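Local coordinates for protein aerobactin synthase IucA (Klebsiella pneumoniae subsp. pneumoniae, PDB 5JM8) that binds ATP and magnesium and, as an aerobactin synthetase of the NIS family, probably catalyses an ATP-dependent amide-bond formation in making the siderophore aerobactin, at residues Q17-S22 against V80-L85; Q163-R168 against H227-E232; W401-C406 against M510-T515. All blocks are in the same frame, centred on the assembly; numbering follows the deposited sequence.

Contact 1 (Q17-S22 against V80-L85); sequences QCFLNS and VDFATL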
ATOM      1  N   GLN A  17       3.814  22.931 -33.726  1.00 23.06           N
ATOM      2  CA  GLN A  17       4.973  22.182 -34.195  1.00 22.49           C
ATOM      3  C   GLN A  17       4.543  20.885 -34.878  1.00 25.49           C
ATOM      4  O   GLN A  17       5.242  20.378 -35.751  1.00 27.38           O
ATOM      5  CB  GLN A  17       5.921  21.878 -33.037  1.00 21.27           C
ATOM      6  CG  GLN A  17       7.340  21.552 -33.473  1.00 21.42           C
ATOM      7  CD  GLN A  17       8.078  22.758 -34.023  1.00 21.12           C
ATOM      8  OE1 GLN A  17       8.237  23.770 -33.337  1.00 19.13           O
ATOM      9  NE2 GLN A  17       8.533  22.657 -35.266  1.00 21.82           N
ATOM     10  N   CYS A  18       3.389  20.358 -34.479  1.00 26.95           N
ATOM     11  CA  CYS A  18       2.833  19.158 -35.097  1.00 25.76           C
ATOM     12  C   CYS A  18       2.371  19.451 -36.514  1.00 24.24           C
ATOM     13  O   CYS A  18       2.679  18.708 -37.442  1.00 27.21           O
ATOM     14  CB  CYS A  18       1.663  18.622 -34.274  1.00 24.94           C
ATOM     15  SG  CYS A  18       2.119  17.974 -32.651  1.00 24.85           S
ATOM     16  N   PHE A  19       1.621  20.538 -36.666  1.00 22.44           N
ATOM     17  CA  PHE A  19       1.162  20.983 -37.974  1.00 20.68           C
ATOM     18  C   PHE A  19       2.352  21.209 -38.895  1.00 22.75           C
ATOM     19  O   PHE A  19       2.373  20.733 -40.030  1.00 24.81           O
ATOM     20  CB  PHE A  19       0.330  22.264 -37.836  1.00 21.05           C
ATOM     21  CG  PHE A  19      -0.116  22.852 -39.147  1.00 22.79           C
ATOM     22  CD1 PHE A  19       0.692  23.743 -39.836  1.00 24.98           C
ATOM     23  CD2 PHE A  19      -1.348  22.519 -39.686  1.00 23.69           C
ATOM     24  CE1 PHE A  19       0.282  24.284 -41.038  1.00 26.04           C
ATOM     25  CE2 PHE A  19      -1.764  23.059 -40.889  1.00 23.31           C
ATOM     26  CZ  PHE A  19      -0.948  23.942 -41.566  1.00 27.09           C
ATOM     27  N   LEU A  20       3.354  21.915 -38.384  1.00 23.73           N
ATOM     28  CA  LEU A  20       4.500  22.319 -39.188  1.00 24.76           C
ATOM     29  C   LEU A  20       5.448  21.156 -39.491  1.00 27.36           C
ATOM     30  O   LEU A  20       5.858  20.980 -40.636  1.00 35.18           O
ATOM     31  CB  LEU A  20       5.263  23.443 -38.485  1.00 22.09           C
ATOM     32  CG  LEU A  20       4.478  24.745 -38.293  1.00 21.64           C
ATOM     33  CD1 LEU A  20       5.256  25.728 -37.431  1.00 22.72           C
ATOM     34  CD2 LEU A  20       4.127  25.380 -39.630  1.00 22.56           C
ATOM     35  N   ASN A  21       5.793  20.365 -38.478  1.00 21.51           N
ATOM     36  CA  ASN A  21       6.687  19.223 -38.680  1.00 20.47           C
ATOM     37  C   ASN A  21       6.061  18.184 -39.599  1.00 20.73           C
ATOM     38  O   ASN A  21       6.746  17.571 -40.420  1.00 21.07           O
ATOM     39  CB  ASN A  21       7.052  18.568 -37.346  1.00 21.12           C
ATOM     40  CG  ASN A  21       8.022  19.401 -36.531  1.00 25.07           C
ATOM     41  OD1 ASN A  21       8.359  20.526 -36.903  1.00 29.86           O
ATOM     42  ND2 ASN A  21       8.467  18.857 -35.404  1.00 22.93           N
ATOM     43  N   SER A  22       4.757  17.984 -39.449  1.00 20.33           N
ATOM     44  CA  SER A  22       4.019  17.092 -40.329  1.00 24.41           C
ATOM     45  C   SER A  22       4.143  17.574 -41.774  1.00 28.27           C
ATOM     46  O   SER A  22       4.384  16.782 -42.686  1.00 31.64           O
ATOM     47  CB  SER A  22       2.548  17.014 -39.913  1.00 28.84           C
ATOM     48  OG  SER A  22       1.856  16.051 -40.681  1.00 35.25           O
ATOM     49  N   VAL A  80       3.437  36.726 -37.471  1.00 39.12           N
ATOM     50  CA  VAL A  80       2.115  36.164 -37.727  1.00 36.72           C
ATOM     51  C   VAL A  80       1.810  35.069 -36.711  1.00 37.18           C
ATOM     52  O   VAL A  80       2.676  34.253 -36.392  1.00 38.49           O
ATOM     53  CB  VAL A  80       2.002  35.588 -39.157  1.00 31.31           C
ATOM     54  CG1 VAL A  80       2.030  36.707 -40.186  1.00 31.52           C
ATOM     55  CG2 VAL A  80       3.112  34.580 -39.430  1.00 28.34           C
ATOM     56  N   ASP A  81       0.585  35.059 -36.192  1.00 34.39           N
ATOM     57  CA  ASP A  81       0.178  34.027 -35.246  1.00 31.85           C
ATOM     58  C   ASP A  81      -0.040  32.706 -35.983  1.00 29.37           C
ATOM     59  O   ASP A  81       0.041  32.654 -37.211  1.00 32.24           O
ATOM     60  CB  ASP A  81      -1.089  34.444 -34.479  1.00 34.85           C
ATOM     61  CG  ASP A  81      -2.273  34.739 -35.389  1.00 39.63           C
ATOM     62  OD1 ASP A  81      -2.295  34.263 -36.542  1.00 42.60           O
ATOM     63  OD2 ASP A  81      -3.197  35.445 -34.938  1.00 41.44           O
ATOM     64  N   PHE A  82      -0.319  31.646 -35.234  1.00 25.66           N
ATOM     65  CA  PHE A  82      -0.472  30.320 -35.820  1.00 25.66           C
ATOM     66  C   PHE A  82      -1.701  30.245 -36.717  1.00 31.90           C
ATOM     67  O   PHE A  82      -1.687  29.573 -37.749  1.00 23.87           O
ATOM     68  CB  PHE A  82      -0.560  29.255 -34.725  1.00 22.53           C
ATOM     69  CG  PHE A  82      -0.803  27.872 -35.253  1.00 21.93           C
ATOM     70  CD1 PHE A  82       0.155  27.233 -36.017  1.00 22.84           C
ATOM     71  CD2 PHE A  82      -1.993  27.215 -34.990  1.00 21.65           C
ATOM     72  CE1 PHE A  82      -0.066  25.965 -36.512  1.00 22.02           C
ATOM     73  CE2 PHE A  82      -2.220  25.943 -35.481  1.00 21.40           C
ATOM     74  CZ  PHE A  82      -1.254  25.319 -36.243  1.00 22.26           C
ATOM     75  N   ALA A  83      -2.764  30.935 -36.315  1.00 32.00           N
ATOM     76  CA  ALA A  83      -4.003  30.954 -37.085  1.00 33.00           C
ATOM     77  C   ALA A  83      -3.774  31.586 -38.453  1.00 33.75           C
ATOM     78  O   ALA A  83      -4.361  31.160 -39.449  1.00 37.47           O
ATOM     79  CB  ALA A  83      -5.086  31.705 -36.327  1.00 31.89           C
ATOM     80  N   THR A  84      -2.916  32.601 -38.495  1.00 30.52           N
ATOM     81  CA  THR A  84      -2.605  33.288 -39.743  1.00 29.43           C
ATOM     82  C   THR A  84      -1.749  32.411 -40.655  1.00 30.58           C
ATOM     83  O   THR A  84      -2.159  32.098 -41.773  1.00 33.28           O
ATOM     84  CB  THR A  84      -1.869  34.628 -39.494  1.00 30.01           C
ATOM     85  OG1 THR A  84      -2.675  35.480 -38.669  1.00 31.21           O
ATOM     86  CG2 THR A  84      -1.582  35.345 -40.809  1.00 30.95           C
ATOM     87  N   LEU A  85      -0.570  32.016 -40.182  1.00 28.68           N
ATOM     88  CA  LEU A  85       0.383  31.283 -41.018  1.00 27.14           C
ATOM     89  C   LEU A  85      -0.191  29.964 -41.538  1.00 29.45           C
ATOM     90  O   LEU A  85       0.151  29.524 -42.636  1.00 28.22           O
ATOM     91  CB  LEU A  85       1.688  31.017 -40.250  1.00 28.51           C
ATOM     92  CG  LEU A  85       1.663  30.193 -38.955  1.00 24.25           C
ATOM     93  CD1 LEU A  85       1.679  28.685 -39.204  1.00 23.70           C
ATOM     94  CD2 LEU A  85       2.841  30.590 -38.078  1.00 23.99           C
TER
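Phe82 presents its ring edge to the ring face of Phe19. The pair is an offset edge-to-face stack, with ring centroids 5.6 Å apart and planes at 86°. Phe19 CB sits at the rim of the Phe82 ring and close to its plane, 3.8 Å from Phe82 CZ. At the edge of the Phe19 ring itself lies Leu20 CD2, in plane. Helices 14-26 and 82-96 meet here beside the five-stranded antiparallel sheet of the N-terminal part of the chain. Phe82 carries its ring trans to the backbone nitrogen (chi1 176°), which turns CZ and CE1 across to Phe19. Leu20 CD2 touches Leu85 CD1 at 4.1 Å, with the two side chains at about a right angle. Both leucines also rest on Phe52 of the sheet. Val111 of helix 101-124 touches both phenylalanines, and His115 stacks on Phe82. On helix 14-26 the buried amides of Gln17 and Asn21 are joined: Gln17 NE2 gives a nearly straight bond (168°) to Asn21 OD1 at 2.7 Å. Gln17 OE1 and Asn21 ND2 bond to Phe65 N and His63 O, so the rotation of both amides is fixed. The other helix is N-capped by Asp81, whose OD1 accepts from Thr84 N at 2.6 Å, nearly along the carboxylate C-O bond.

Contact 2 (Q163-R168 against H227-E232); sequences QQEAER and HPWQGE
Trp229 NE1 donates to Glu165 OE2 at 3.1 Å, and this bond carries the contact. The acceptor lies in the plane of the indole, at its edge. Seen from the carboxylate the approach is different: NE1 comes from above its plane, and the two flat groups stand at 89° to each other. The bond is bent, with an N-H...O angle of 152°. Glu165 reaches it with an extended chain beyond CG, and Trp229 CD1 lies 3.7 Å from the same Glu165 OE2. Tyr169 and Phe161 meet the indole ring, which also touches strand 275-284. Arg168 forms a salt bridge with Glu254 through NH1. Arg168 NH2, 5.7 Å from Glu232 OE2, may partly offset the like charge of Glu165 and Glu232. Within segment 227-232, His227 ND1 accepts from Trp229 N at 3.1 Å, with the donor in the imidazole plane. This capping bond ties the tryptophan's backbone N to the residue before the helix. His227 followed by Pro228 is an N-cap with proline in the first turn, so the contact joins the short helix 163-169 to the N-capped start of helix 228-235.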
ATOM      1  N   GLN A 163     -17.110  20.679 -25.286  1.00 26.18           N
ATOM      2  CA  GLN A 163     -16.109  20.921 -24.252  1.00 23.36           C
ATOM      3  C   GLN A 163     -16.320  19.994 -23.059  1.00 24.63           C
ATOM      4  O   GLN A 163     -15.394  19.311 -22.624  1.00 25.09           O
ATOM      5  CB  GLN A 163     -16.149  22.380 -23.798  1.00 20.77           C
ATOM      6  N   GLN A 164     -17.544  19.973 -22.539  1.00 26.97           N
ATOM      7  CA  GLN A 164     -17.893  19.127 -21.399  1.00 27.26           C
ATOM      8  C   GLN A 164     -17.596  17.653 -21.664  1.00 25.80           C
ATOM      9  O   GLN A 164     -17.158  16.926 -20.773  1.00 23.81           O
ATOM     10  CB  GLN A 164     -19.375  19.291 -21.051  1.00 32.23           C
ATOM     11  CG  GLN A 164     -19.738  20.646 -20.466  1.00 39.03           C
ATOM     12  CD  GLN A 164     -21.233  20.816 -20.265  1.00 47.52           C
ATOM     13  OE1 GLN A 164     -22.040  20.300 -21.039  1.00 52.20           O
ATOM     14  NE2 GLN A 164     -21.610  21.544 -19.220  1.00 50.12           N
ATOM     15  N   GLU A 165     -17.841  17.221 -22.897  1.00 23.08           N
ATOM     16  CA  GLU A 165     -17.670  15.825 -23.279  1.00 23.62           C
ATOM     17  C   GLU A 165     -16.193  15.481 -23.430  1.00 25.03           C
ATOM     18  O   GLU A 165     -15.769  14.362 -23.138  1.00 25.61           O
ATOM     19  CB  GLU A 165     -18.426  15.540 -24.581  1.00 19.04           C
ATOM     20  CG  GLU A 165     -19.944  15.582 -24.422  1.00 19.67           C
ATOM     21  CD  GLU A 165     -20.689  15.646 -25.744  1.00 24.37           C
ATOM     22  OE1 GLU A 165     -20.102  16.101 -26.745  1.00 27.21           O
ATOM     23  OE2 GLU A 165     -21.872  15.246 -25.778  1.00 27.97           O
ATOM     24  N   ALA A 166     -15.410  16.455 -23.874  1.00 22.45           N
ATOM     25  CA  ALA A 166     -13.976  16.264 -24.020  1.00 20.54           C
ATOM     26  C   ALA A 166     -13.311  16.214 -22.646  1.00 23.42           C
ATOM     27  O   ALA A 166     -12.312  15.523 -22.453  1.00 28.03           O
ATOM     28  CB  ALA A 166     -13.380  17.374 -24.866  1.00 17.45           C
ATOM     29  N   GLU A 167     -13.880  16.947 -21.693  1.00 22.11           N
ATOM     30  CA  GLU A 167     -13.349  17.002 -20.334  1.00 19.04           C
ATOM     31  C   GLU A 167     -13.444  15.661 -19.616  1.00 20.57           C
ATOM     32  O   GLU A 167     -12.642  15.375 -18.728  1.00 21.42           O
ATOM     33  CB  GLU A 167     -14.091  18.058 -19.508  1.00 20.61           C
ATOM     34  CG  GLU A 167     -13.690  19.496 -19.797  1.00 27.08           C
ATOM     35  CD  GLU A 167     -14.318  20.485 -18.830  1.00 37.19           C
ATOM     36  OE1 GLU A 167     -15.184  20.071 -18.027  1.00 40.80           O
ATOM     37  OE2 GLU A 167     -13.943  21.674 -18.870  1.00 42.07           O
ATOM     38  N   ARG A 168     -14.428  14.852 -19.992  1.00 16.33           N
ATOM     39  CA  ARG A 168     -14.715  13.618 -19.271  1.00 16.15           C
ATOM     40  C   ARG A 168     -14.233  12.376 -20.011  1.00 16.52           C
ATOM     41  O   ARG A 168     -13.763  11.425 -19.389  1.00 18.06           O
ATOM     42  CB  ARG A 168     -16.221  13.506 -19.001  1.00 18.31           C
ATOM     43  CG  ARG A 168     -16.594  12.382 -18.038  1.00 20.45           C
ATOM     44  CD  ARG A 168     -18.094  12.301 -17.800  1.00 20.39           C
ATOM     45  NE  ARG A 168     -18.441  11.173 -16.940  1.00 23.53           N
ATOM     46  CZ  ARG A 168     -19.677  10.734 -16.732  1.00 23.20           C
ATOM     47  NH1 ARG A 168     -19.888   9.698 -15.931  1.00 19.94           N
ATOM     48  NH2 ARG A 168     -20.705  11.322 -17.326  1.00 27.83           N
ATOM     49  N   HIS A 227     -20.076   2.372 -22.899  1.00 21.49           N
ATOM     50  CA  HIS A 227     -19.413   3.657 -22.732  1.00 22.00           C
ATOM     51  C   HIS A 227     -20.494   4.696 -22.434  1.00 25.15           C
ATOM     52  O   HIS A 227     -21.496   4.755 -23.149  1.00 27.78           O
ATOM     53  CB  HIS A 227     -18.620   4.021 -23.992  1.00 22.92           C
ATOM     54  CG  HIS A 227     -17.758   5.237 -23.846  1.00 23.49           C
ATOM     55  ND1 HIS A 227     -18.272   6.489 -23.592  1.00 24.77           N
ATOM     56  CD2 HIS A 227     -16.416   5.393 -23.937  1.00 23.07           C
ATOM     57  CE1 HIS A 227     -17.284   7.365 -23.522  1.00 23.96           C
ATOM     58  NE2 HIS A 227     -16.147   6.725 -23.728  1.00 22.59           N
ATOM     59  N   PRO A 228     -20.310   5.507 -21.373  1.00 26.67           N
ATOM     60  CA  PRO A 228     -21.375   6.433 -20.960  1.00 24.94           C
ATOM     61  C   PRO A 228     -21.892   7.331 -22.082  1.00 26.50           C
ATOM     62  O   PRO A 228     -23.073   7.665 -22.094  1.00 28.15           O
ATOM     63  CB  PRO A 228     -20.701   7.273 -19.871  1.00 22.76           C
ATOM     64  CG  PRO A 228     -19.657   6.391 -19.314  1.00 24.65           C
ATOM     65  CD  PRO A 228     -19.144   5.590 -20.475  1.00 26.59           C
ATOM     66  N   TRP A 229     -21.019   7.710 -23.009  1.00 25.41           N
ATOM     67  CA  TRP A 229     -21.414   8.564 -24.124  1.00 24.10           C
ATOM     68  C   TRP A 229     -22.105   7.762 -25.230  1.00 25.35           C
ATOM     69  O   TRP A 229     -23.121   8.200 -25.767  1.00 23.73           O
ATOM     70  CB  TRP A 229     -20.197   9.301 -24.686  1.00 24.63           C
ATOM     71  CG  TRP A 229     -20.559  10.362 -25.682  1.00 26.77           C
ATOM     72  CD1 TRP A 229     -20.969  11.635 -25.409  1.00 24.97           C
ATOM     73  CD2 TRP A 229     -20.544  10.243 -27.110  1.00 28.93           C
ATOM     74  NE1 TRP A 229     -21.212  12.315 -26.578  1.00 26.19           N
ATOM     75  CE2 TRP A 229     -20.959  11.483 -27.637  1.00 29.21           C
ATOM     76  CE3 TRP A 229     -20.221   9.208 -27.994  1.00 29.14           C
ATOM     77  CZ2 TRP A 229     -21.059  11.716 -29.008  1.00 31.65           C
ATOM     78  CZ3 TRP A 229     -20.322   9.443 -29.355  1.00 30.86           C
ATOM     79  CH2 TRP A 229     -20.737  10.687 -29.848  1.00 31.66           C
ATOM     80  N   GLN A 230     -21.560   6.598 -25.572  1.00 27.31           N
ATOM     81  CA  GLN A 230     -22.190   5.727 -26.564  1.00 29.87           C
ATOM     82  C   GLN A 230     -23.547   5.245 -26.093  1.00 30.63           C
ATOM     83  O   GLN A 230     -24.509   5.225 -26.859  1.00 32.67           O
ATOM     84  CB  GLN A 230     -21.318   4.510 -26.867  1.00 30.29           C
ATOM     85  CG  GLN A 230     -20.207   4.768 -27.852  1.00 29.08           C
ATOM     86  CD  GLN A 230     -20.714   5.035 -29.255  1.00 26.47           C
ATOM     87  OE1 GLN A 230     -20.473   6.101 -29.818  1.00 25.43           O
ATOM     88  NE2 GLN A 230     -21.408   4.061 -29.832  1.00 25.68           N
ATOM     89  N   GLY A 231     -23.611   4.844 -24.829  1.00 28.37           N
ATOM     90  CA  GLY A 231     -24.826   4.297 -24.262  1.00 29.30           C
ATOM     91  C   GLY A 231     -25.991   5.261 -24.338  1.00 32.03           C
ATOM     92  O   GLY A 231     -27.110   4.860 -24.652  1.00 37.70           O
ATOM     93  N   GLU A 232     -25.730   6.532 -24.049  1.00 30.08           N
ATOM     94  CA  GLU A 232     -26.770   7.553 -24.103  1.00 33.32           C
ATOM     95  C   GLU A 232     -27.222   7.781 -25.543  1.00 37.92           C
ATOM     96  O   GLU A 232     -28.378   8.127 -25.793  1.00 42.52           O
ATOM     97  CB  GLU A 232     -26.273   8.861 -23.483  1.00 35.51           C
ATOM     98  CG  GLU A 232     -26.084   8.782 -21.976  1.00 40.03           C
ATOM     99  CD  GLU A 232     -25.450  10.030 -21.383  1.00 44.03           C
ATOM    100  OE1 GLU A 232     -24.841  10.818 -22.139  1.00 46.93           O
ATOM    101  OE2 GLU A 232     -25.563  10.223 -20.152  1.00 44.82           O
TER

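Contact 3 (W401-C406 against M510-T515); sequences WVDAYC and MARVRT
Asp403 sets its carboxylate trans to its own carbonyl carbon (chi1 -65°), and Arg512 starts its side chain in the same way. The arginine then runs extended from CG to NE, and a turn at its last torsion (chi4 -96°) brings NH1 to the aspartate. Asp403 OD2 and Arg512 NH1 form a salt bridge at 3.0 Å. The carboxylate and guanidinium planes are clearly inclined to each other, and OD2 meets the guanidinium obliquely. The second oxygen, Asp403 OD1, lies by the aliphatic part of the chain, 3.5 Å from Arg512 CD. The carboxylate therefore touches both the charged end and the stem of the arginine. Both residues are partly exposed.

Deeper in, the contact is apolar. Val513 CG2 touches both Val402 and Cys406. Val513 CG2 lies 4.1 Å from Val402 CG1 and 4.0 Å from Cys406 SG. The two valine side chains meet at about a right angle. Cys406 SG also comes 4.1 Å from Val513 CA, so the sulfur comes near the backbone of Val513 as well.

The segments cross at -33° and run in roughly the same direction, with their axes 9.8 Å apart. Farther round helix 506-521, Ala511 O accepts from both Thr515 N and Thr515 OG1. The two donors come from opposite faces of the carbonyl plane, with Thr515 OG1 3.1 Å from Ala511 O.

This is a helix-helix contact within the FhuF-like part of the chain. Val402 also touches Leu498 of helix 475-500. On the same helix Trp401 packs on Val494, Tyr405 on Ser490 and Met510 on Phe492. Trp401 packs in addition on Leu379 and Val383 of helix 378-390, so segment 401-406 lies among three other helices.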
ATOM      1  N   TRP A 401      19.673   3.036 -22.337  1.00 13.89           N
ATOM      2  CA  TRP A 401      18.227   3.003 -22.519  1.00 12.94           C
ATOM      3  C   TRP A 401      17.882   2.619 -23.958  1.00 13.77           C
ATOM      4  O   TRP A 401      16.993   1.800 -24.194  1.00 14.67           O
ATOM      5  CB  TRP A 401      17.606   4.356 -22.155  1.00 12.95           C
ATOM      6  CG  TRP A 401      16.124   4.292 -21.896  1.00 12.84           C
ATOM      7  CD1 TRP A 401      15.504   4.287 -20.681  1.00 12.00           C
ATOM      8  CD2 TRP A 401      15.082   4.216 -22.878  1.00 13.05           C
ATOM      9  NE1 TRP A 401      14.141   4.215 -20.846  1.00 18.18           N
ATOM     10  CE2 TRP A 401      13.857   4.171 -22.185  1.00 14.46           C
ATOM     11  CE3 TRP A 401      15.068   4.187 -24.275  1.00 15.04           C
ATOM     12  CZ2 TRP A 401      12.631   4.093 -22.842  1.00 12.81           C
ATOM     13  CZ3 TRP A 401      13.850   4.109 -24.925  1.00 13.41           C
ATOM     14  CH2 TRP A 401      12.649   4.064 -24.209  1.00 12.73           C
ATOM     15  N   VAL A 402      18.595   3.205 -24.917  1.00 14.06           N
ATOM     16  CA  VAL A 402      18.360   2.921 -26.332  1.00 14.08           C
ATOM     17  C   VAL A 402      18.730   1.487 -26.704  1.00 16.57           C
ATOM     18  O   VAL A 402      18.029   0.844 -27.485  1.00 20.34           O
ATOM     19  CB  VAL A 402      19.150   3.890 -27.239  1.00 15.99           C
ATOM     20  CG1 VAL A 402      19.105   3.430 -28.697  1.00 17.63           C
ATOM     21  CG2 VAL A 402      18.597   5.300 -27.114  1.00 16.63           C
ATOM     22  N   ASP A 403      19.842   0.995 -26.169  1.00 13.98           N
ATOM     23  CA  ASP A 403      20.261  -0.378 -26.435  1.00 14.66           C
ATOM     24  C   ASP A 403      19.251  -1.383 -25.896  1.00 14.69           C
ATOM     25  O   ASP A 403      18.915  -2.357 -26.566  1.00 17.82           O
ATOM     26  CB  ASP A 403      21.634  -0.647 -25.824  1.00 18.95           C
ATOM     27  CG  ASP A 403      22.729   0.185 -26.459  1.00 25.96           C
ATOM     28  OD1 ASP A 403      22.498   0.743 -27.555  1.00 31.22           O
ATOM     29  OD2 ASP A 403      23.824   0.276 -25.865  1.00 26.92           O
ATOM     30  N   ALA A 404      18.773  -1.140 -24.680  1.00 14.03           N
ATOM     31  CA  ALA A 404      17.788  -2.015 -24.056  1.00 13.98           C
ATOM     32  C   ALA A 404      16.453  -1.953 -24.787  1.00 16.39           C
ATOM     33  O   ALA A 404      15.711  -2.933 -24.823  1.00 21.60           O
ATOM     34  CB  ALA A 404      17.605  -1.644 -22.600  1.00 13.87           C
ATOM     35  N   TYR A 405      16.149  -0.793 -25.361  1.00 13.43           N
ATOM     36  CA  TYR A 405      14.930  -0.619 -26.143  1.00 13.48           C
ATOM     37  C   TYR A 405      14.964  -1.514 -27.375  1.00 16.77           C
ATOM     38  O   TYR A 405      13.963  -2.132 -27.735  1.00 21.10           O
ATOM     39  CB  TYR A 405      14.760   0.846 -26.550  1.00 13.49           C
ATOM     40  CG  TYR A 405      13.690   1.083 -27.597  1.00 13.79           C
ATOM     41  CD1 TYR A 405      12.364   1.274 -27.236  1.00 14.02           C
ATOM     42  CD2 TYR A 405      14.012   1.127 -28.946  1.00 15.53           C
ATOM     43  CE1 TYR A 405      11.385   1.498 -28.190  1.00 15.66           C
ATOM     44  CE2 TYR A 405      13.042   1.348 -29.908  1.00 19.06           C
ATOM     45  CZ  TYR A 405      11.729   1.532 -29.523  1.00 19.14           C
ATOM     46  OH  TYR A 405      10.760   1.752 -30.478  1.00 20.47           O
ATOM     47  N   CYS A 406      16.126  -1.588 -28.014  1.00 14.59           N
ATOM     48  CA  CYS A 406      16.303  -2.437 -29.185  1.00 17.07           C
ATOM     49  C   CYS A 406      16.134  -3.914 -28.839  1.00 17.13           C
ATOM     50  O   CYS A 406      15.448  -4.651 -29.547  1.00 18.69           O
ATOM     51  CB  CYS A 406      17.683  -2.205 -29.804  1.00 21.26           C
ATOM     52  SG  CYS A 406      17.936  -0.543 -30.443  1.00 23.56           S
ATOM     53  N   MET A 510      21.125   6.768 -33.807  1.00 21.30           N
ATOM     54  CA  MET A 510      20.619   5.943 -34.900  1.00 20.49           C
ATOM     55  C   MET A 510      21.689   4.962 -35.381  1.00 22.32           C
ATOM     56  O   MET A 510      21.372   3.949 -36.010  1.00 27.63           O
ATOM     57  CB  MET A 510      20.137   6.816 -36.062  1.00 19.32           C
ATOM     58  CG  MET A 510      18.819   7.533 -35.792  1.00 20.09           C
ATOM     59  SD  MET A 510      18.103   8.348 -37.238  1.00 23.35           S
ATOM     60  CE  MET A 510      19.179   9.767 -37.417  1.00 24.24           C
ATOM     61  N   ALA A 511      22.951   5.256 -35.081  1.00 19.22           N
ATOM     62  CA  ALA A 511      24.040   4.352 -35.430  1.00 21.44           C
ATOM     63  C   ALA A 511      24.017   3.132 -34.516  1.00 22.71           C
ATOM     64  O   ALA A 511      24.297   2.016 -34.958  1.00 26.42           O
ATOM     65  CB  ALA A 511      25.386   5.064 -35.343  1.00 23.34           C
ATOM     66  N   ARG A 512      23.675   3.349 -33.247  1.00 21.82           N
ATOM     67  CA  ARG A 512      23.542   2.256 -32.285  1.00 19.85           C
ATOM     68  C   ARG A 512      22.449   1.290 -32.703  1.00 20.86           C
ATOM     69  O   ARG A 512      22.629   0.076 -32.667  1.00 19.93           O
ATOM     70  CB  ARG A 512      23.231   2.787 -30.887  1.00 17.99           C
ATOM     71  CG  ARG A 512      24.407   3.428 -30.193  1.00 19.02           C
ATOM     72  CD  ARG A 512      24.168   3.563 -28.699  1.00 20.42           C
ATOM     73  NE  ARG A 512      25.396   3.927 -27.996  1.00 26.79           N
ATOM     74  CZ  ARG A 512      26.216   3.063 -27.402  1.00 31.46           C
ATOM     75  NH1 ARG A 512      25.948   1.764 -27.399  1.00 30.75           N
ATOM     76  NH2 ARG A 512      27.310   3.504 -26.796  1.00 35.42           N
ATOM     77  N   VAL A 513      21.307   1.846 -33.088  1.00 21.03           N
ATOM     78  CA  VAL A 513      20.174   1.043 -33.515  1.00 23.32           C
ATOM     79  C   VAL A 513      20.554   0.185 -34.718  1.00 20.77           C
ATOM     80  O   VAL A 513      20.220  -0.997 -34.774  1.00 22.48           O
ATOM     81  CB  VAL A 513      18.966   1.930 -33.871  1.00 17.13           C
ATOM     82  CG1 VAL A 513      17.802   1.079 -34.348  1.00 17.27           C
ATOM     83  CG2 VAL A 513      18.556   2.770 -32.670  1.00 16.43           C
ATOM     84  N   ARG A 514      21.253   0.790 -35.674  1.00 19.71           N
ATOM     85  CA  ARG A 514      21.670   0.092 -36.885  1.00 22.69           C
ATOM     86  C   ARG A 514      22.530  -1.119 -36.544  1.00 28.96           C
ATOM     87  O   ARG A 514      22.315  -2.211 -37.073  1.00 31.62           O
ATOM     88  CB  ARG A 514      22.438   1.033 -37.810  1.00 22.93           C
ATOM     89  CG  ARG A 514      22.883   0.391 -39.121  1.00 27.93           C
ATOM     90  CD  ARG A 514      23.698   1.361 -39.958  1.00 34.95           C
ATOM     91  NE  ARG A 514      24.838   1.893 -39.216  1.00 37.55           N
ATOM     92  CZ  ARG A 514      25.537   2.964 -39.579  1.00 35.73           C
ATOM     93  NH1 ARG A 514      25.221   3.631 -40.682  1.00 37.77           N
ATOM     94  NH2 ARG A 514      26.553   3.369 -38.832  1.00 30.82           N
ATOM     95  N   THR A 515      23.508  -0.910 -35.664  1.00 31.37           N
ATOM     96  CA  THR A 515      24.394  -1.980 -35.209  1.00 27.99           C
ATOM     97  C   THR A 515      23.603  -3.171 -34.686  1.00 21.21           C
ATOM     98  O   THR A 515      23.854  -4.311 -35.067  1.00 21.06           O
ATOM     99  CB  THR A 515      25.344  -1.496 -34.091  1.00 29.83           C
ATOM    100  OG1 THR A 515      26.129  -0.396 -34.564  1.00 33.46           O
ATOM    101  CG2 THR A 515      26.274  -2.621 -33.644  1.00 28.40           C
TER

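In the fold
The three contacts follow one another along the chain; none nests in or crosses another. Contact 1 closes a loop of 57 residues that contains most of the N-terminal antiparallel sheet and joins helix 14-26 to helix 82-96. Contact 2 closes 58 residues within the IucA/IucC family region, including helix 198-209, and joins helices 163-169 and 228-235. Contact 3 closes the longest loop, 103 residues, which holds the magnesium ligands Gln429, Asn430 and Asp447. It joins helices 394-420 and 506-521. Contacts 2 and 3 lie on opposite sides of the chain centre, with their centres about 41 Å apart. The nearest atoms of contacts 1 and 3 are about 14 Å apart.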